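Local atomic coordinates of congerin II (Conger myriaster, PDB entry 1IS3), a protein that binds beta-galactosides such as lactose as a homodimeric galectin, although its physiological function is not yet known. Residues A[57-62]-A[72-77]; A[29-34]-A[42-47]; A[94-99]-A[106-111]. All blocks are in the same frame, centred on the assembly; numbering follows the deposited sequence.

Interaction 1: residues A[57-62]-A[72-77]; sequences VLVLNS and EERSKK. With GAL (beta-D-galactopyranose), chain B; BGC (beta-D-glucopyranose), chain C.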
loop_
_atom_site.group_PDB
_atom_site.type_symbol
_atom_site.label_atom_id
_atom_site.label_comp_id
_atom_site.label_asym_id
_atom_site.label_seq_id
_atom_site.Cartn_x
_atom_site.Cartn_y
_atom_site.Cartn_z
ATOM N N VAL A 57 -4.551 25.914 -5.691
ATOM C CA VAL A 57 -3.880 25.578 -6.950
ATOM C C VAL A 57 -3.212 24.211 -6.797
ATOM O O VAL A 57 -2.847 23.798 -5.676
ATOM C CB VAL A 57 -2.850 26.751 -7.280
ATOM C CG1 VAL A 57 -1.840 26.895 -6.201
ATOM C CG2 VAL A 57 -2.108 26.467 -8.577
ATOM N N LEU A 58 -3.137 23.497 -7.923
ATOM C CA LEU A 58 -2.367 22.273 -7.980
ATOM C C LEU A 58 -1.008 22.609 -8.571
ATOM O O LEU A 58 -0.937 23.368 -9.538
ATOM C CB LEU A 58 -3.004 21.184 -8.871
ATOM C CG LEU A 58 -4.260 20.449 -8.370
ATOM C CD1 LEU A 58 -4.685 19.435 -9.458
ATOM C CD2 LEU A 58 -4.008 19.744 -7.056
ATOM N N VAL A 59 0.071 22.082 -8.011
ATOM C CA VAL A 59 1.399 22.291 -8.565
ATOM C C VAL A 59 2.001 20.898 -8.792
ATOM O O VAL A 59 2.030 20.062 -7.863
ATOM C CB VAL A 59 2.259 23.114 -7.569
ATOM C CG1 VAL A 59 3.704 23.264 -8.078
ATOM C CG2 VAL A 59 1.639 24.514 -7.416
ATOM N N LEU A 60 2.470 20.624 -10.013
ATOM C CA LEU A 60 3.069 19.342 -10.363
ATOM C C LEU A 60 4.550 19.503 -10.717
ATOM O O LEU A 60 4.943 20.490 -11.368
ATOM C CB LEU A 60 2.326 18.728 -11.547
ATOM C CG LEU A 60 0.893 18.346 -11.167
ATOM C CD1 LEU A 60 -0.043 19.490 -11.535
ATOM C CD2 LEU A 60 0.518 17.063 -11.858
ATOM N N ASN A 61 5.387 18.569 -10.274
ATOM C CA ASN A 61 6.811 18.645 -10.562
ATOM C C ASN A 61 7.515 17.310 -10.328
ATOM O O ASN A 61 6.875 16.347 -9.884
ATOM C CB ASN A 61 7.445 19.741 -9.684
ATOM C CG ASN A 61 8.691 20.423 -10.277
ATOM O OD1 ASN A 61 9.296 19.956 -11.232
ATOM N ND2 ASN A 61 9.151 21.523 -9.717
ATOM N N SER A 62 8.786 17.191 -10.698
ATOM C CA SER A 62 9.594 16.028 -10.415
ATOM C C SER A 62 10.776 16.516 -9.585
ATOM O O SER A 62 11.220 17.688 -9.674
ATOM C CB SER A 62 10.031 15.416 -11.732
ATOM O OG SER A 62 10.752 16.383 -12.493
ATOM N N GLU A 72 8.125 23.416 -12.621
ATOM C CA GLU A 72 6.734 23.277 -12.146
ATOM C C GLU A 72 5.691 23.450 -13.238
ATOM O O GLU A 72 5.863 24.290 -14.143
ATOM C CB GLU A 72 6.277 24.320 -11.152
ATOM C CG GLU A 72 7.181 24.456 -9.995
ATOM C CD GLU A 72 6.656 25.408 -8.941
ATOM O OE1 GLU A 72 5.954 26.382 -9.228
ATOM O OE2 GLU A 72 6.990 25.141 -7.804
ATOM N N GLU A 73 4.609 22.701 -13.159
ATOM C CA GLU A 73 3.448 22.878 -14.004
ATOM C C GLU A 73 2.345 23.157 -13.023
ATOM O O GLU A 73 2.354 22.627 -11.907
ATOM C CB GLU A 73 3.172 21.620 -14.795
ATOM C CG GLU A 73 4.216 21.694 -15.937
ATOM C CD GLU A 73 4.144 20.703 -17.092
ATOM O OE1 GLU A 73 5.191 20.467 -17.732
ATOM O OE2 GLU A 73 3.054 20.168 -17.351
ATOM N N ARG A 74 1.451 24.080 -13.351
ATOM C CA ARG A 74 0.355 24.447 -12.449
ATOM C C ARG A 74 -1.030 24.264 -13.035
ATOM O O ARG A 74 -1.198 24.365 -14.253
ATOM C CB ARG A 74 0.496 25.892 -12.014
ATOM C CG ARG A 74 1.682 26.034 -11.071
ATOM C CD ARG A 74 2.344 27.407 -11.073
ATOM N NE ARG A 74 3.352 27.492 -10.017
ATOM C CZ ARG A 74 2.990 27.814 -8.764
ATOM N NH1 ARG A 74 1.708 28.065 -8.479
ATOM N NH2 ARG A 74 3.901 27.880 -7.785
ATOM N N SER A 75 -2.024 23.908 -12.205
ATOM C CA SER A 75 -3.373 23.791 -12.671
ATOM C C SER A 75 -4.209 24.474 -11.622
ATOM O O SER A 75 -4.032 24.405 -10.425
ATOM C CB SER A 75 -3.810 22.346 -12.802
ATOM O OG SER A 75 -5.164 22.273 -13.210
ATOM N N LYS A 76 -5.261 25.019 -12.175
ATOM C CA LYS A 76 -6.257 25.835 -11.520
ATOM C C LYS A 76 -7.443 24.922 -11.169
ATOM O O LYS A 76 -8.390 25.337 -10.505
ATOM C CB LYS A 76 -6.553 26.941 -12.556
ATOM C CG LYS A 76 -6.880 26.412 -14.041
ATOM C CD LYS A 76 -5.787 25.704 -14.983
ATOM C CE LYS A 76 -6.348 24.523 -15.807
ATOM N NZ LYS A 76 -5.359 23.524 -16.216
ATOM N N LYS A 77 -7.489 23.669 -11.629
ATOM C CA LYS A 77 -8.581 22.748 -11.314
ATOM C C LYS A 77 -8.447 22.405 -9.846
ATOM O O LYS A 77 -7.437 21.799 -9.471
ATOM C CB LYS A 77 -8.447 21.507 -12.143
ATOM C CG LYS A 77 -8.621 21.920 -13.593
ATOM C CD LYS A 77 -8.369 20.762 -14.486
ATOM C CE LYS A 77 -8.750 21.225 -15.860
ATOM N NZ LYS A 77 -8.553 20.107 -16.747
HETATM C C1 GAL B . 8.275 24.142 -3.794
HETATM C C2 GAL B . 7.955 23.388 -2.509
HETATM C C3 GAL B . 8.244 21.903 -2.669
HETATM C C4 GAL B . 7.521 21.355 -3.903
HETATM C C5 GAL B . 7.911 22.188 -5.117
HETATM C C6 GAL B . 7.214 21.742 -6.374
HETATM O O2 GAL B . 8.739 23.908 -1.453
HETATM O O3 GAL B . 7.816 21.209 -1.507
HETATM O O4 GAL B . 6.111 21.394 -3.720
HETATM O O5 GAL B . 7.567 23.570 -4.902
HETATM O O6 GAL B . 7.662 22.490 -7.489
HETATM C C2 BGC C . 7.647 28.295 -6.097
HETATM C C3 BGC C . 7.137 27.218 -5.141
HETATM C C4 BGC C . 8.318 26.403 -4.624
HETATM C C5 BGC C . 9.354 27.341 -3.979
HETATM C C6 BGC C . 10.608 26.614 -3.543
HETATM C C1 BGC C . 8.667 29.164 -5.367
HETATM O O1 BGC C . 9.167 30.119 -6.240
HETATM O O2 BGC C . 6.566 29.097 -6.550
HETATM O O3 BGC C . 6.214 26.377 -5.807
HETATM O O4 BGC C . 7.854 25.455 -3.646
HETATM O O5 BGC C . 9.762 28.354 -4.920
HETATM O O6 BGC C . 11.202 25.926 -4.636
#
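E72, just ahead of the paired residues of this antiparallel strand pair, has its CG 3.5 Å from N61 ND2, with the N61 amide and the E72 carboxylate turned almost perpendicular, 84° apart. The glutamate also passes across V59, whose CG1 touches CD. Between N61 and E72 sits the galactose 6-hydroxyl: N61 ND2 donates to GAL O6 over 2.8 Å, nearly straight, and O6 donates in turn to E72 OE2. The glucose hydroxyl BGC O3 also lies at E72 OE2, at a distance too short to be trusted as it stands. Next comes E73, a hydrogen-bonded pair with L60; the bond from L60 N to E73 O measures 2.8 Å. R74 faces V59 and, in the conformer described, lies alongside it with V59 CG2 over one face of the guanidinium. An extended chain from CG to NE carries that group back to E72, where R74 NE and NH2 both grip E72 OE1, each at 2.9 Å and somewhat out of the carboxylate plane. D54 takes NH1 in a second salt bridge. S75 pairs with L58 through two backbone bonds, and its OG, anti to the backbone N (chi1 178°), accepts from K77 N to form an ST turn. Beyond it, L58 CG packs on K77 O. The E72 carboxylate thus divides its labour: OE1 is held by R74 where the arginine adopts this conformer, which would probably favour the charged form, while OE2 faces the lactose and accepts from GAL O6.

Interaction 2: residues A[29-34]-A[42-47]; sequences RFSINV and AMHMDH. With GAL (beta-D-galactopyranose), chain B.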
loop_
_atom_site.group_PDB
_atom_site.type_symbol
_atom_site.label_atom_id
_atom_site.label_comp_id
_atom_site.label_asym_id
_atom_site.label_seq_id
_atom_site.Cartn_x
_atom_site.Cartn_y
_atom_site.Cartn_z
ATOM N N ARG A 29 -1.349 22.429 2.740
ATOM C CA ARG A 29 -1.110 21.705 1.491
ATOM C C ARG A 29 -0.884 20.223 1.795
ATOM O O ARG A 29 -0.495 19.849 2.915
ATOM C CB ARG A 29 0.132 22.271 0.780
ATOM C CG ARG A 29 1.363 22.163 1.668
ATOM C CD ARG A 29 2.570 22.991 1.298
ATOM N NE ARG A 29 3.284 22.442 0.191
ATOM C CZ ARG A 29 4.618 22.242 0.154
ATOM N NH1 ARG A 29 5.120 21.747 -0.955
ATOM N NH2 ARG A 29 5.464 22.470 1.146
ATOM N N PHE A 30 -1.096 19.354 0.842
ATOM C CA PHE A 30 -0.691 17.951 0.989
ATOM C C PHE A 30 -0.290 17.494 -0.416
ATOM O O PHE A 30 -0.740 18.072 -1.422
ATOM C CB PHE A 30 -1.807 17.037 1.520
ATOM C CG PHE A 30 -2.977 16.743 0.591
ATOM C CD1 PHE A 30 -4.062 17.637 0.524
ATOM C CD2 PHE A 30 -2.963 15.585 -0.213
ATOM C CE1 PHE A 30 -5.128 17.378 -0.358
ATOM C CE2 PHE A 30 -4.029 15.340 -1.080
ATOM C CZ PHE A 30 -5.107 16.239 -1.158
ATOM N N SER A 31 0.536 16.463 -0.542
ATOM C CA SER A 31 0.899 15.991 -1.874
ATOM C C SER A 31 0.752 14.487 -2.034
ATOM O O SER A 31 0.839 13.774 -1.032
ATOM C CB SER A 31 2.344 16.376 -2.206
ATOM O OG SER A 31 3.346 15.898 -1.319
ATOM N N ILE A 32 0.582 14.035 -3.268
ATOM C CA ILE A 32 0.637 12.626 -3.609
ATOM C C ILE A 32 1.937 12.517 -4.449
ATOM O O ILE A 32 2.194 13.322 -5.373
ATOM C CB ILE A 32 -0.614 12.225 -4.447
ATOM C CG1 ILE A 32 -1.890 12.392 -3.587
ATOM C CG2 ILE A 32 -0.435 10.775 -4.976
ATOM C CD1 ILE A 32 -3.213 12.462 -4.452
ATOM N N ASN A 33 2.751 11.501 -4.172
ATOM C CA ASN A 33 4.084 11.385 -4.771
ATOM C C ASN A 33 4.307 9.977 -5.318
ATOM O O ASN A 33 3.979 9.023 -4.600
ATOM C CB ASN A 33 5.157 11.672 -3.712
ATOM C CG ASN A 33 4.992 13.051 -3.122
ATOM O OD1 ASN A 33 5.393 14.018 -3.753
ATOM N ND2 ASN A 33 4.346 13.235 -1.980
ATOM N N VAL A 34 4.792 9.827 -6.537
ATOM C CA VAL A 34 5.048 8.541 -7.160
ATOM C C VAL A 34 6.528 8.610 -7.553
ATOM O O VAL A 34 6.956 9.556 -8.229
ATOM C CB VAL A 34 4.143 8.376 -8.409
ATOM C CG1 VAL A 34 4.483 7.103 -9.158
ATOM C CG2 VAL A 34 2.669 8.313 -7.981
ATOM N N ALA A 42 9.102 11.017 -9.425
ATOM C CA ALA A 42 8.794 11.250 -10.830
ATOM C C ALA A 42 7.535 12.136 -11.023
ATOM O O ALA A 42 7.424 12.928 -11.975
ATOM C CB ALA A 42 8.565 9.909 -11.543
ATOM N N MET A 43 6.568 12.033 -10.107
ATOM C CA MET A 43 5.374 12.853 -10.207
ATOM C C MET A 43 5.004 13.267 -8.780
ATOM O O MET A 43 4.650 12.404 -7.962
ATOM C CB MET A 43 4.261 12.031 -10.851
ATOM C CG MET A 43 3.050 12.826 -11.373
ATOM S SD MET A 43 2.080 13.594 -10.076
ATOM C CE MET A 43 1.362 12.182 -9.273
ATOM N N HIS A 44 5.222 14.542 -8.460
ATOM C CA HIS A 44 4.803 15.167 -7.218
ATOM C C HIS A 44 3.536 15.985 -7.533
ATOM O O HIS A 44 3.627 16.842 -8.407
ATOM C CB HIS A 44 5.929 16.076 -6.710
ATOM C CG HIS A 44 5.568 17.035 -5.552
ATOM N ND1 HIS A 44 5.403 16.752 -4.261
ATOM C CD2 HIS A 44 5.451 18.424 -5.643
ATOM C CE1 HIS A 44 5.209 17.856 -3.567
ATOM N NE2 HIS A 44 5.241 18.860 -4.413
ATOM N N MET A 45 2.381 15.801 -6.889
ATOM C CA MET A 45 1.185 16.568 -7.163
ATOM C C MET A 45 0.836 17.234 -5.827
ATOM O O MET A 45 0.366 16.586 -4.864
ATOM C CB MET A 45 0.137 15.599 -7.599
ATOM C CG MET A 45 -1.160 16.294 -7.838
ATOM S SD MET A 45 -2.407 15.034 -8.237
ATOM C CE MET A 45 -3.411 16.152 -9.138
ATOM N N ASP A 46 1.093 18.531 -5.706
ATOM C CA ASP A 46 0.879 19.237 -4.473
ATOM C C ASP A 46 -0.441 19.996 -4.543
ATOM O O ASP A 46 -0.766 20.626 -5.556
ATOM C CB ASP A 46 2.068 20.162 -4.268
ATOM C CG ASP A 46 2.218 20.654 -2.848
ATOM O OD1 ASP A 46 1.811 19.981 -1.913
ATOM O OD2 ASP A 46 2.761 21.736 -2.651
ATOM N N HIS A 47 -1.220 19.916 -3.474
ATOM C CA HIS A 47 -2.552 20.492 -3.407
ATOM C C HIS A 47 -2.429 21.644 -2.432
ATOM O O HIS A 47 -2.292 21.406 -1.225
ATOM C CB HIS A 47 -3.594 19.481 -2.879
ATOM C CG HIS A 47 -3.627 18.170 -3.637
ATOM N ND1 HIS A 47 -2.652 17.244 -3.661
ATOM C CD2 HIS A 47 -4.692 17.681 -4.343
ATOM C CE1 HIS A 47 -3.084 16.205 -4.344
ATOM N NE2 HIS A 47 -4.304 16.487 -4.739
HETATM C C1 GAL B . 8.275 24.142 -3.794
HETATM C C2 GAL B . 7.955 23.388 -2.509
HETATM C C3 GAL B . 8.244 21.903 -2.669
HETATM C C4 GAL B . 7.521 21.355 -3.903
HETATM C C5 GAL B . 7.911 22.188 -5.117
HETATM C C6 GAL B . 7.214 21.742 -6.374
HETATM O O2 GAL B . 8.739 23.908 -1.453
HETATM O O3 GAL B . 7.816 21.209 -1.507
HETATM O O4 GAL B . 6.111 21.394 -3.720
HETATM O O5 GAL B . 7.567 23.570 -4.902
HETATM O O6 GAL B . 7.662 22.490 -7.489
#
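R29 and D46 cross between neighbouring strands of a beta hairpin in the galectin beta sandwich, on the sheet that carries the galactose site. The guanidinium and carboxylate planes stand 71° apart. R29 NE reaches the syn lone pair of D46 OD2 over 3.0 Å, while NH1 meets that same oxygen from above the carboxylate plane. A bend at chi3 (-76°) turns the arginine head so that its edge faces D46 OD2 and R29 NH1 is presented to GAL O3, a 2.8 Å bond lying at the guanidinium edge. D46 OD2 has a further salt bridge to R48, so two arginines converge on it. Further along the same face, N33 and H44 point the same way, side by side, with amide and imidazole nearly coplanar. H44 ND1 donates in its ring plane to N33 OD1 at 2.8 Å, and N33 ND2 is in turn held by S31 OG. This helps to fix the rotation of the imidazole, and H44 NE2 is hydrogen-bonded to GAL O4 at 2.8 Å. On the other face of the sheet F30 and H47 form an offset stack, centroids 3.9 Å apart and planes at 11°; F30 also stacks on F86, and the H47 ring meets F80 edge-to-face. At the far end A42 and M43 both face V34 in a classic beta bulge. F30 O accepts twice from H47, from the backbone N and, over 3.1 Å, from ND1, which sits above the carbonyl plane.

Interaction 3: residues A[94-99]-A[106-111]; sequences THTFYI and TVEFPN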
loop_
_atom_site.group_PDB
_atom_site.type_symbol
_atom_site.label_atom_id
_atom_site.label_comp_id
_atom_site.label_asym_id
_atom_site.label_seq_id
_atom_site.Cartn_x
_atom_site.Cartn_y
_atom_site.Cartn_z
ATOM N N THR A 94 4.915 5.609 -21.096
ATOM C CA THR A 94 6.282 6.142 -20.960
ATOM C C THR A 94 6.442 7.616 -21.197
ATOM O O THR A 94 7.485 8.197 -20.941
ATOM C CB THR A 94 7.309 5.480 -21.889
ATOM O OG1 THR A 94 6.754 5.499 -23.196
ATOM C CG2 THR A 94 7.739 4.113 -21.334
ATOM N N HIS A 95 5.382 8.234 -21.701
ATOM C CA HIS A 95 5.436 9.662 -21.973
ATOM C C HIS A 95 4.638 10.576 -21.068
ATOM O O HIS A 95 5.005 11.747 -20.919
ATOM C CB HIS A 95 4.974 9.946 -23.392
ATOM C CG HIS A 95 5.973 9.373 -24.368
ATOM N ND1 HIS A 95 5.840 8.315 -25.165
ATOM C CD2 HIS A 95 7.260 9.851 -24.488
ATOM C CE1 HIS A 95 7.014 8.131 -25.750
ATOM N NE2 HIS A 95 7.852 9.062 -25.334
ATOM N N THR A 96 3.581 10.047 -20.432
ATOM C CA THR A 96 2.603 10.890 -19.768
ATOM C C THR A 96 2.023 10.245 -18.518
ATOM O O THR A 96 1.662 9.059 -18.621
ATOM C CB THR A 96 1.399 11.184 -20.732
ATOM O OG1 THR A 96 1.958 11.647 -21.954
ATOM C CG2 THR A 96 0.390 12.165 -20.152
ATOM N N PHE A 97 1.886 10.992 -17.417
ATOM C CA PHE A 97 1.040 10.607 -16.284
ATOM C C PHE A 97 -0.357 11.175 -16.520
ATOM O O PHE A 97 -0.519 12.352 -16.837
ATOM C CB PHE A 97 1.489 11.159 -14.930
ATOM C CG PHE A 97 2.763 10.469 -14.427
ATOM C CD1 PHE A 97 2.648 9.362 -13.589
ATOM C CD2 PHE A 97 4.015 10.969 -14.780
ATOM C CE1 PHE A 97 3.789 8.748 -13.095
ATOM C CE2 PHE A 97 5.163 10.353 -14.285
ATOM C CZ PHE A 97 5.043 9.244 -13.445
ATOM N N TYR A 98 -1.356 10.316 -16.374
ATOM C CA TYR A 98 -2.760 10.683 -16.547
ATOM C C TYR A 98 -3.416 10.641 -15.166
ATOM O O TYR A 98 -3.499 9.552 -14.555
ATOM C CB TYR A 98 -3.437 9.681 -17.480
ATOM C CG TYR A 98 -2.929 9.783 -18.903
ATOM C CD1 TYR A 98 -2.029 8.831 -19.382
ATOM C CD2 TYR A 98 -3.405 10.807 -19.726
ATOM C CE1 TYR A 98 -1.592 8.878 -20.714
ATOM C CE2 TYR A 98 -2.977 10.858 -21.059
ATOM C CZ TYR A 98 -2.083 9.891 -21.534
ATOM O OH TYR A 98 -1.673 9.898 -22.847
ATOM N N ILE A 99 -3.860 11.803 -14.695
ATOM C CA ILE A 99 -4.428 11.937 -13.366
ATOM C C ILE A 99 -5.899 12.310 -13.511
ATOM O O ILE A 99 -6.223 13.214 -14.298
ATOM C CB ILE A 99 -3.648 13.039 -12.585
ATOM C CG1 ILE A 99 -2.166 12.728 -12.458
ATOM C CG2 ILE A 99 -4.205 13.118 -11.175
ATOM C CD1 ILE A 99 -1.322 14.000 -12.603
ATOM N N THR A 106 -9.400 16.084 -15.476
ATOM C CA THR A 106 -8.117 15.398 -15.566
ATOM C C THR A 106 -6.971 16.384 -15.648
ATOM O O THR A 106 -7.168 17.547 -16.051
ATOM C CB THR A 106 -8.094 14.449 -16.808
ATOM O OG1 THR A 106 -8.018 15.292 -17.955
ATOM C CG2 THR A 106 -9.327 13.563 -16.953
ATOM N N VAL A 107 -5.776 15.937 -15.272
ATOM C CA VAL A 107 -4.549 16.694 -15.436
ATOM C C VAL A 107 -3.554 15.678 -16.007
ATOM O O VAL A 107 -3.610 14.482 -15.702
ATOM C CB VAL A 107 -4.091 17.342 -14.028
ATOM C CG1 VAL A 107 -4.270 16.381 -12.899
ATOM C CG2 VAL A 107 -2.626 17.770 -14.073
ATOM N N GLU A 108 -2.700 16.111 -16.938
ATOM C CA GLU A 108 -1.667 15.254 -17.511
ATOM C C GLU A 108 -0.320 15.882 -17.185
ATOM O O GLU A 108 -0.213 17.120 -17.137
ATOM C CB GLU A 108 -1.776 15.143 -19.023
ATOM C CG GLU A 108 -3.009 14.424 -19.537
ATOM C CD GLU A 108 -4.312 15.202 -19.385
ATOM O OE1 GLU A 108 -4.340 16.384 -19.758
ATOM O OE2 GLU A 108 -5.291 14.643 -18.869
ATOM N N PHE A 109 0.740 15.129 -16.961
ATOM C CA PHE A 109 2.037 15.682 -16.601
ATOM C C PHE A 109 3.042 14.772 -17.303
ATOM O O PHE A 109 2.812 13.561 -17.320
ATOM C CB PHE A 109 2.170 15.621 -15.087
ATOM C CG PHE A 109 3.511 16.101 -14.575
ATOM C CD1 PHE A 109 3.823 17.459 -14.599
ATOM C CD2 PHE A 109 4.432 15.160 -14.074
ATOM C CE1 PHE A 109 5.066 17.864 -14.114
ATOM C CE2 PHE A 109 5.671 15.577 -13.593
ATOM C CZ PHE A 109 5.982 16.926 -13.614
ATOM N N PRO A 110 4.106 15.228 -17.968
ATOM C CA PRO A 110 5.062 14.363 -18.638
ATOM C C PRO A 110 5.781 13.377 -17.700
ATOM O O PRO A 110 6.139 13.673 -16.549
ATOM C CB PRO A 110 6.026 15.341 -19.302
ATOM C CG PRO A 110 6.022 16.512 -18.361
ATOM C CD PRO A 110 4.544 16.631 -18.004
ATOM N N ASN A 111 6.031 12.197 -18.252
ATOM C CA ASN A 111 6.873 11.198 -17.588
ATOM C C ASN A 111 8.290 11.557 -18.042
ATOM O O ASN A 111 8.809 11.022 -19.026
ATOM C CB ASN A 111 6.480 9.818 -18.077
ATOM C CG ASN A 111 7.236 8.679 -17.439
ATOM O OD1 ASN A 111 6.776 7.547 -17.532
ATOM N ND2 ASN A 111 8.342 8.840 -16.763
HETATM O O HOH W 1 -5.586 12.467 -17.382
#
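I99 and V107 meet across a hydrogen-bonded pair. In the conformer described, V107 has CG1 between the backbone N and the carbonyl carbon (chi1 42°), facing the isoleucine, with I99 CG2 and CD1 in contact with it. The approach of I99 CB to V107 CG1, 3.4 Å, is doubtful, since V107 is modelled in a second conformer as well. On the same face the F97 and F109 side chains start from different first torsions. F109 swings CG anti to its N (177°), whereas F97 does not, and the rings approach without stacking, F97 CD2 to F109 CD2 at 4.3 Å. F97 turns an edge to the carbonyl oxygens of F109 and P110, and its CE2 reaches N111 CA at 3.8 Å. These two strands form a beta hairpin at the margin of the five-stranded sheet of the galectin sandwich, with 106-110 as an outermost strand within the chain. The apolar face packs onto M43, M45 and L60 of the opposing, sugar-binding sheet. The other face carries Y98 and E108. E108 CG lies against Y98 CD2 at 3.6 Å, and the bend that follows in the glutamate chain turns the carboxylate, leaving its plane 50° from that of the ring. T96 CG2 rests over a face of that tyrosine ring, off its centre, and also touches E108 CB at 3.9 Å. At the hairpin's open end N111 N donates to H95 O over 2.9 Å, approaching from above the carbonyl plane, while N111 CB presses on T94 O.

Overall arrangement
Following the chain from the N terminus, interaction 2 comes first, closing the connection 35-41. Interaction 1 then closes the connection 63-71, and interaction 3 the last one, 100-105. The three hairpins run in series; none nests in or crosses another. Interactions 1 and 2 are neighbours in one sheet, joined by backbone bonds from D46 N to V59 O and H44 N to N61 O, and both touch the galactose. Interaction 3 belongs to the opposing sheet and packs against both of the others, so that the two layers of the sandwich are tied together through their facing side chains. K77 NZ, bonded to T106 O, links interactions 1 and 3 directly.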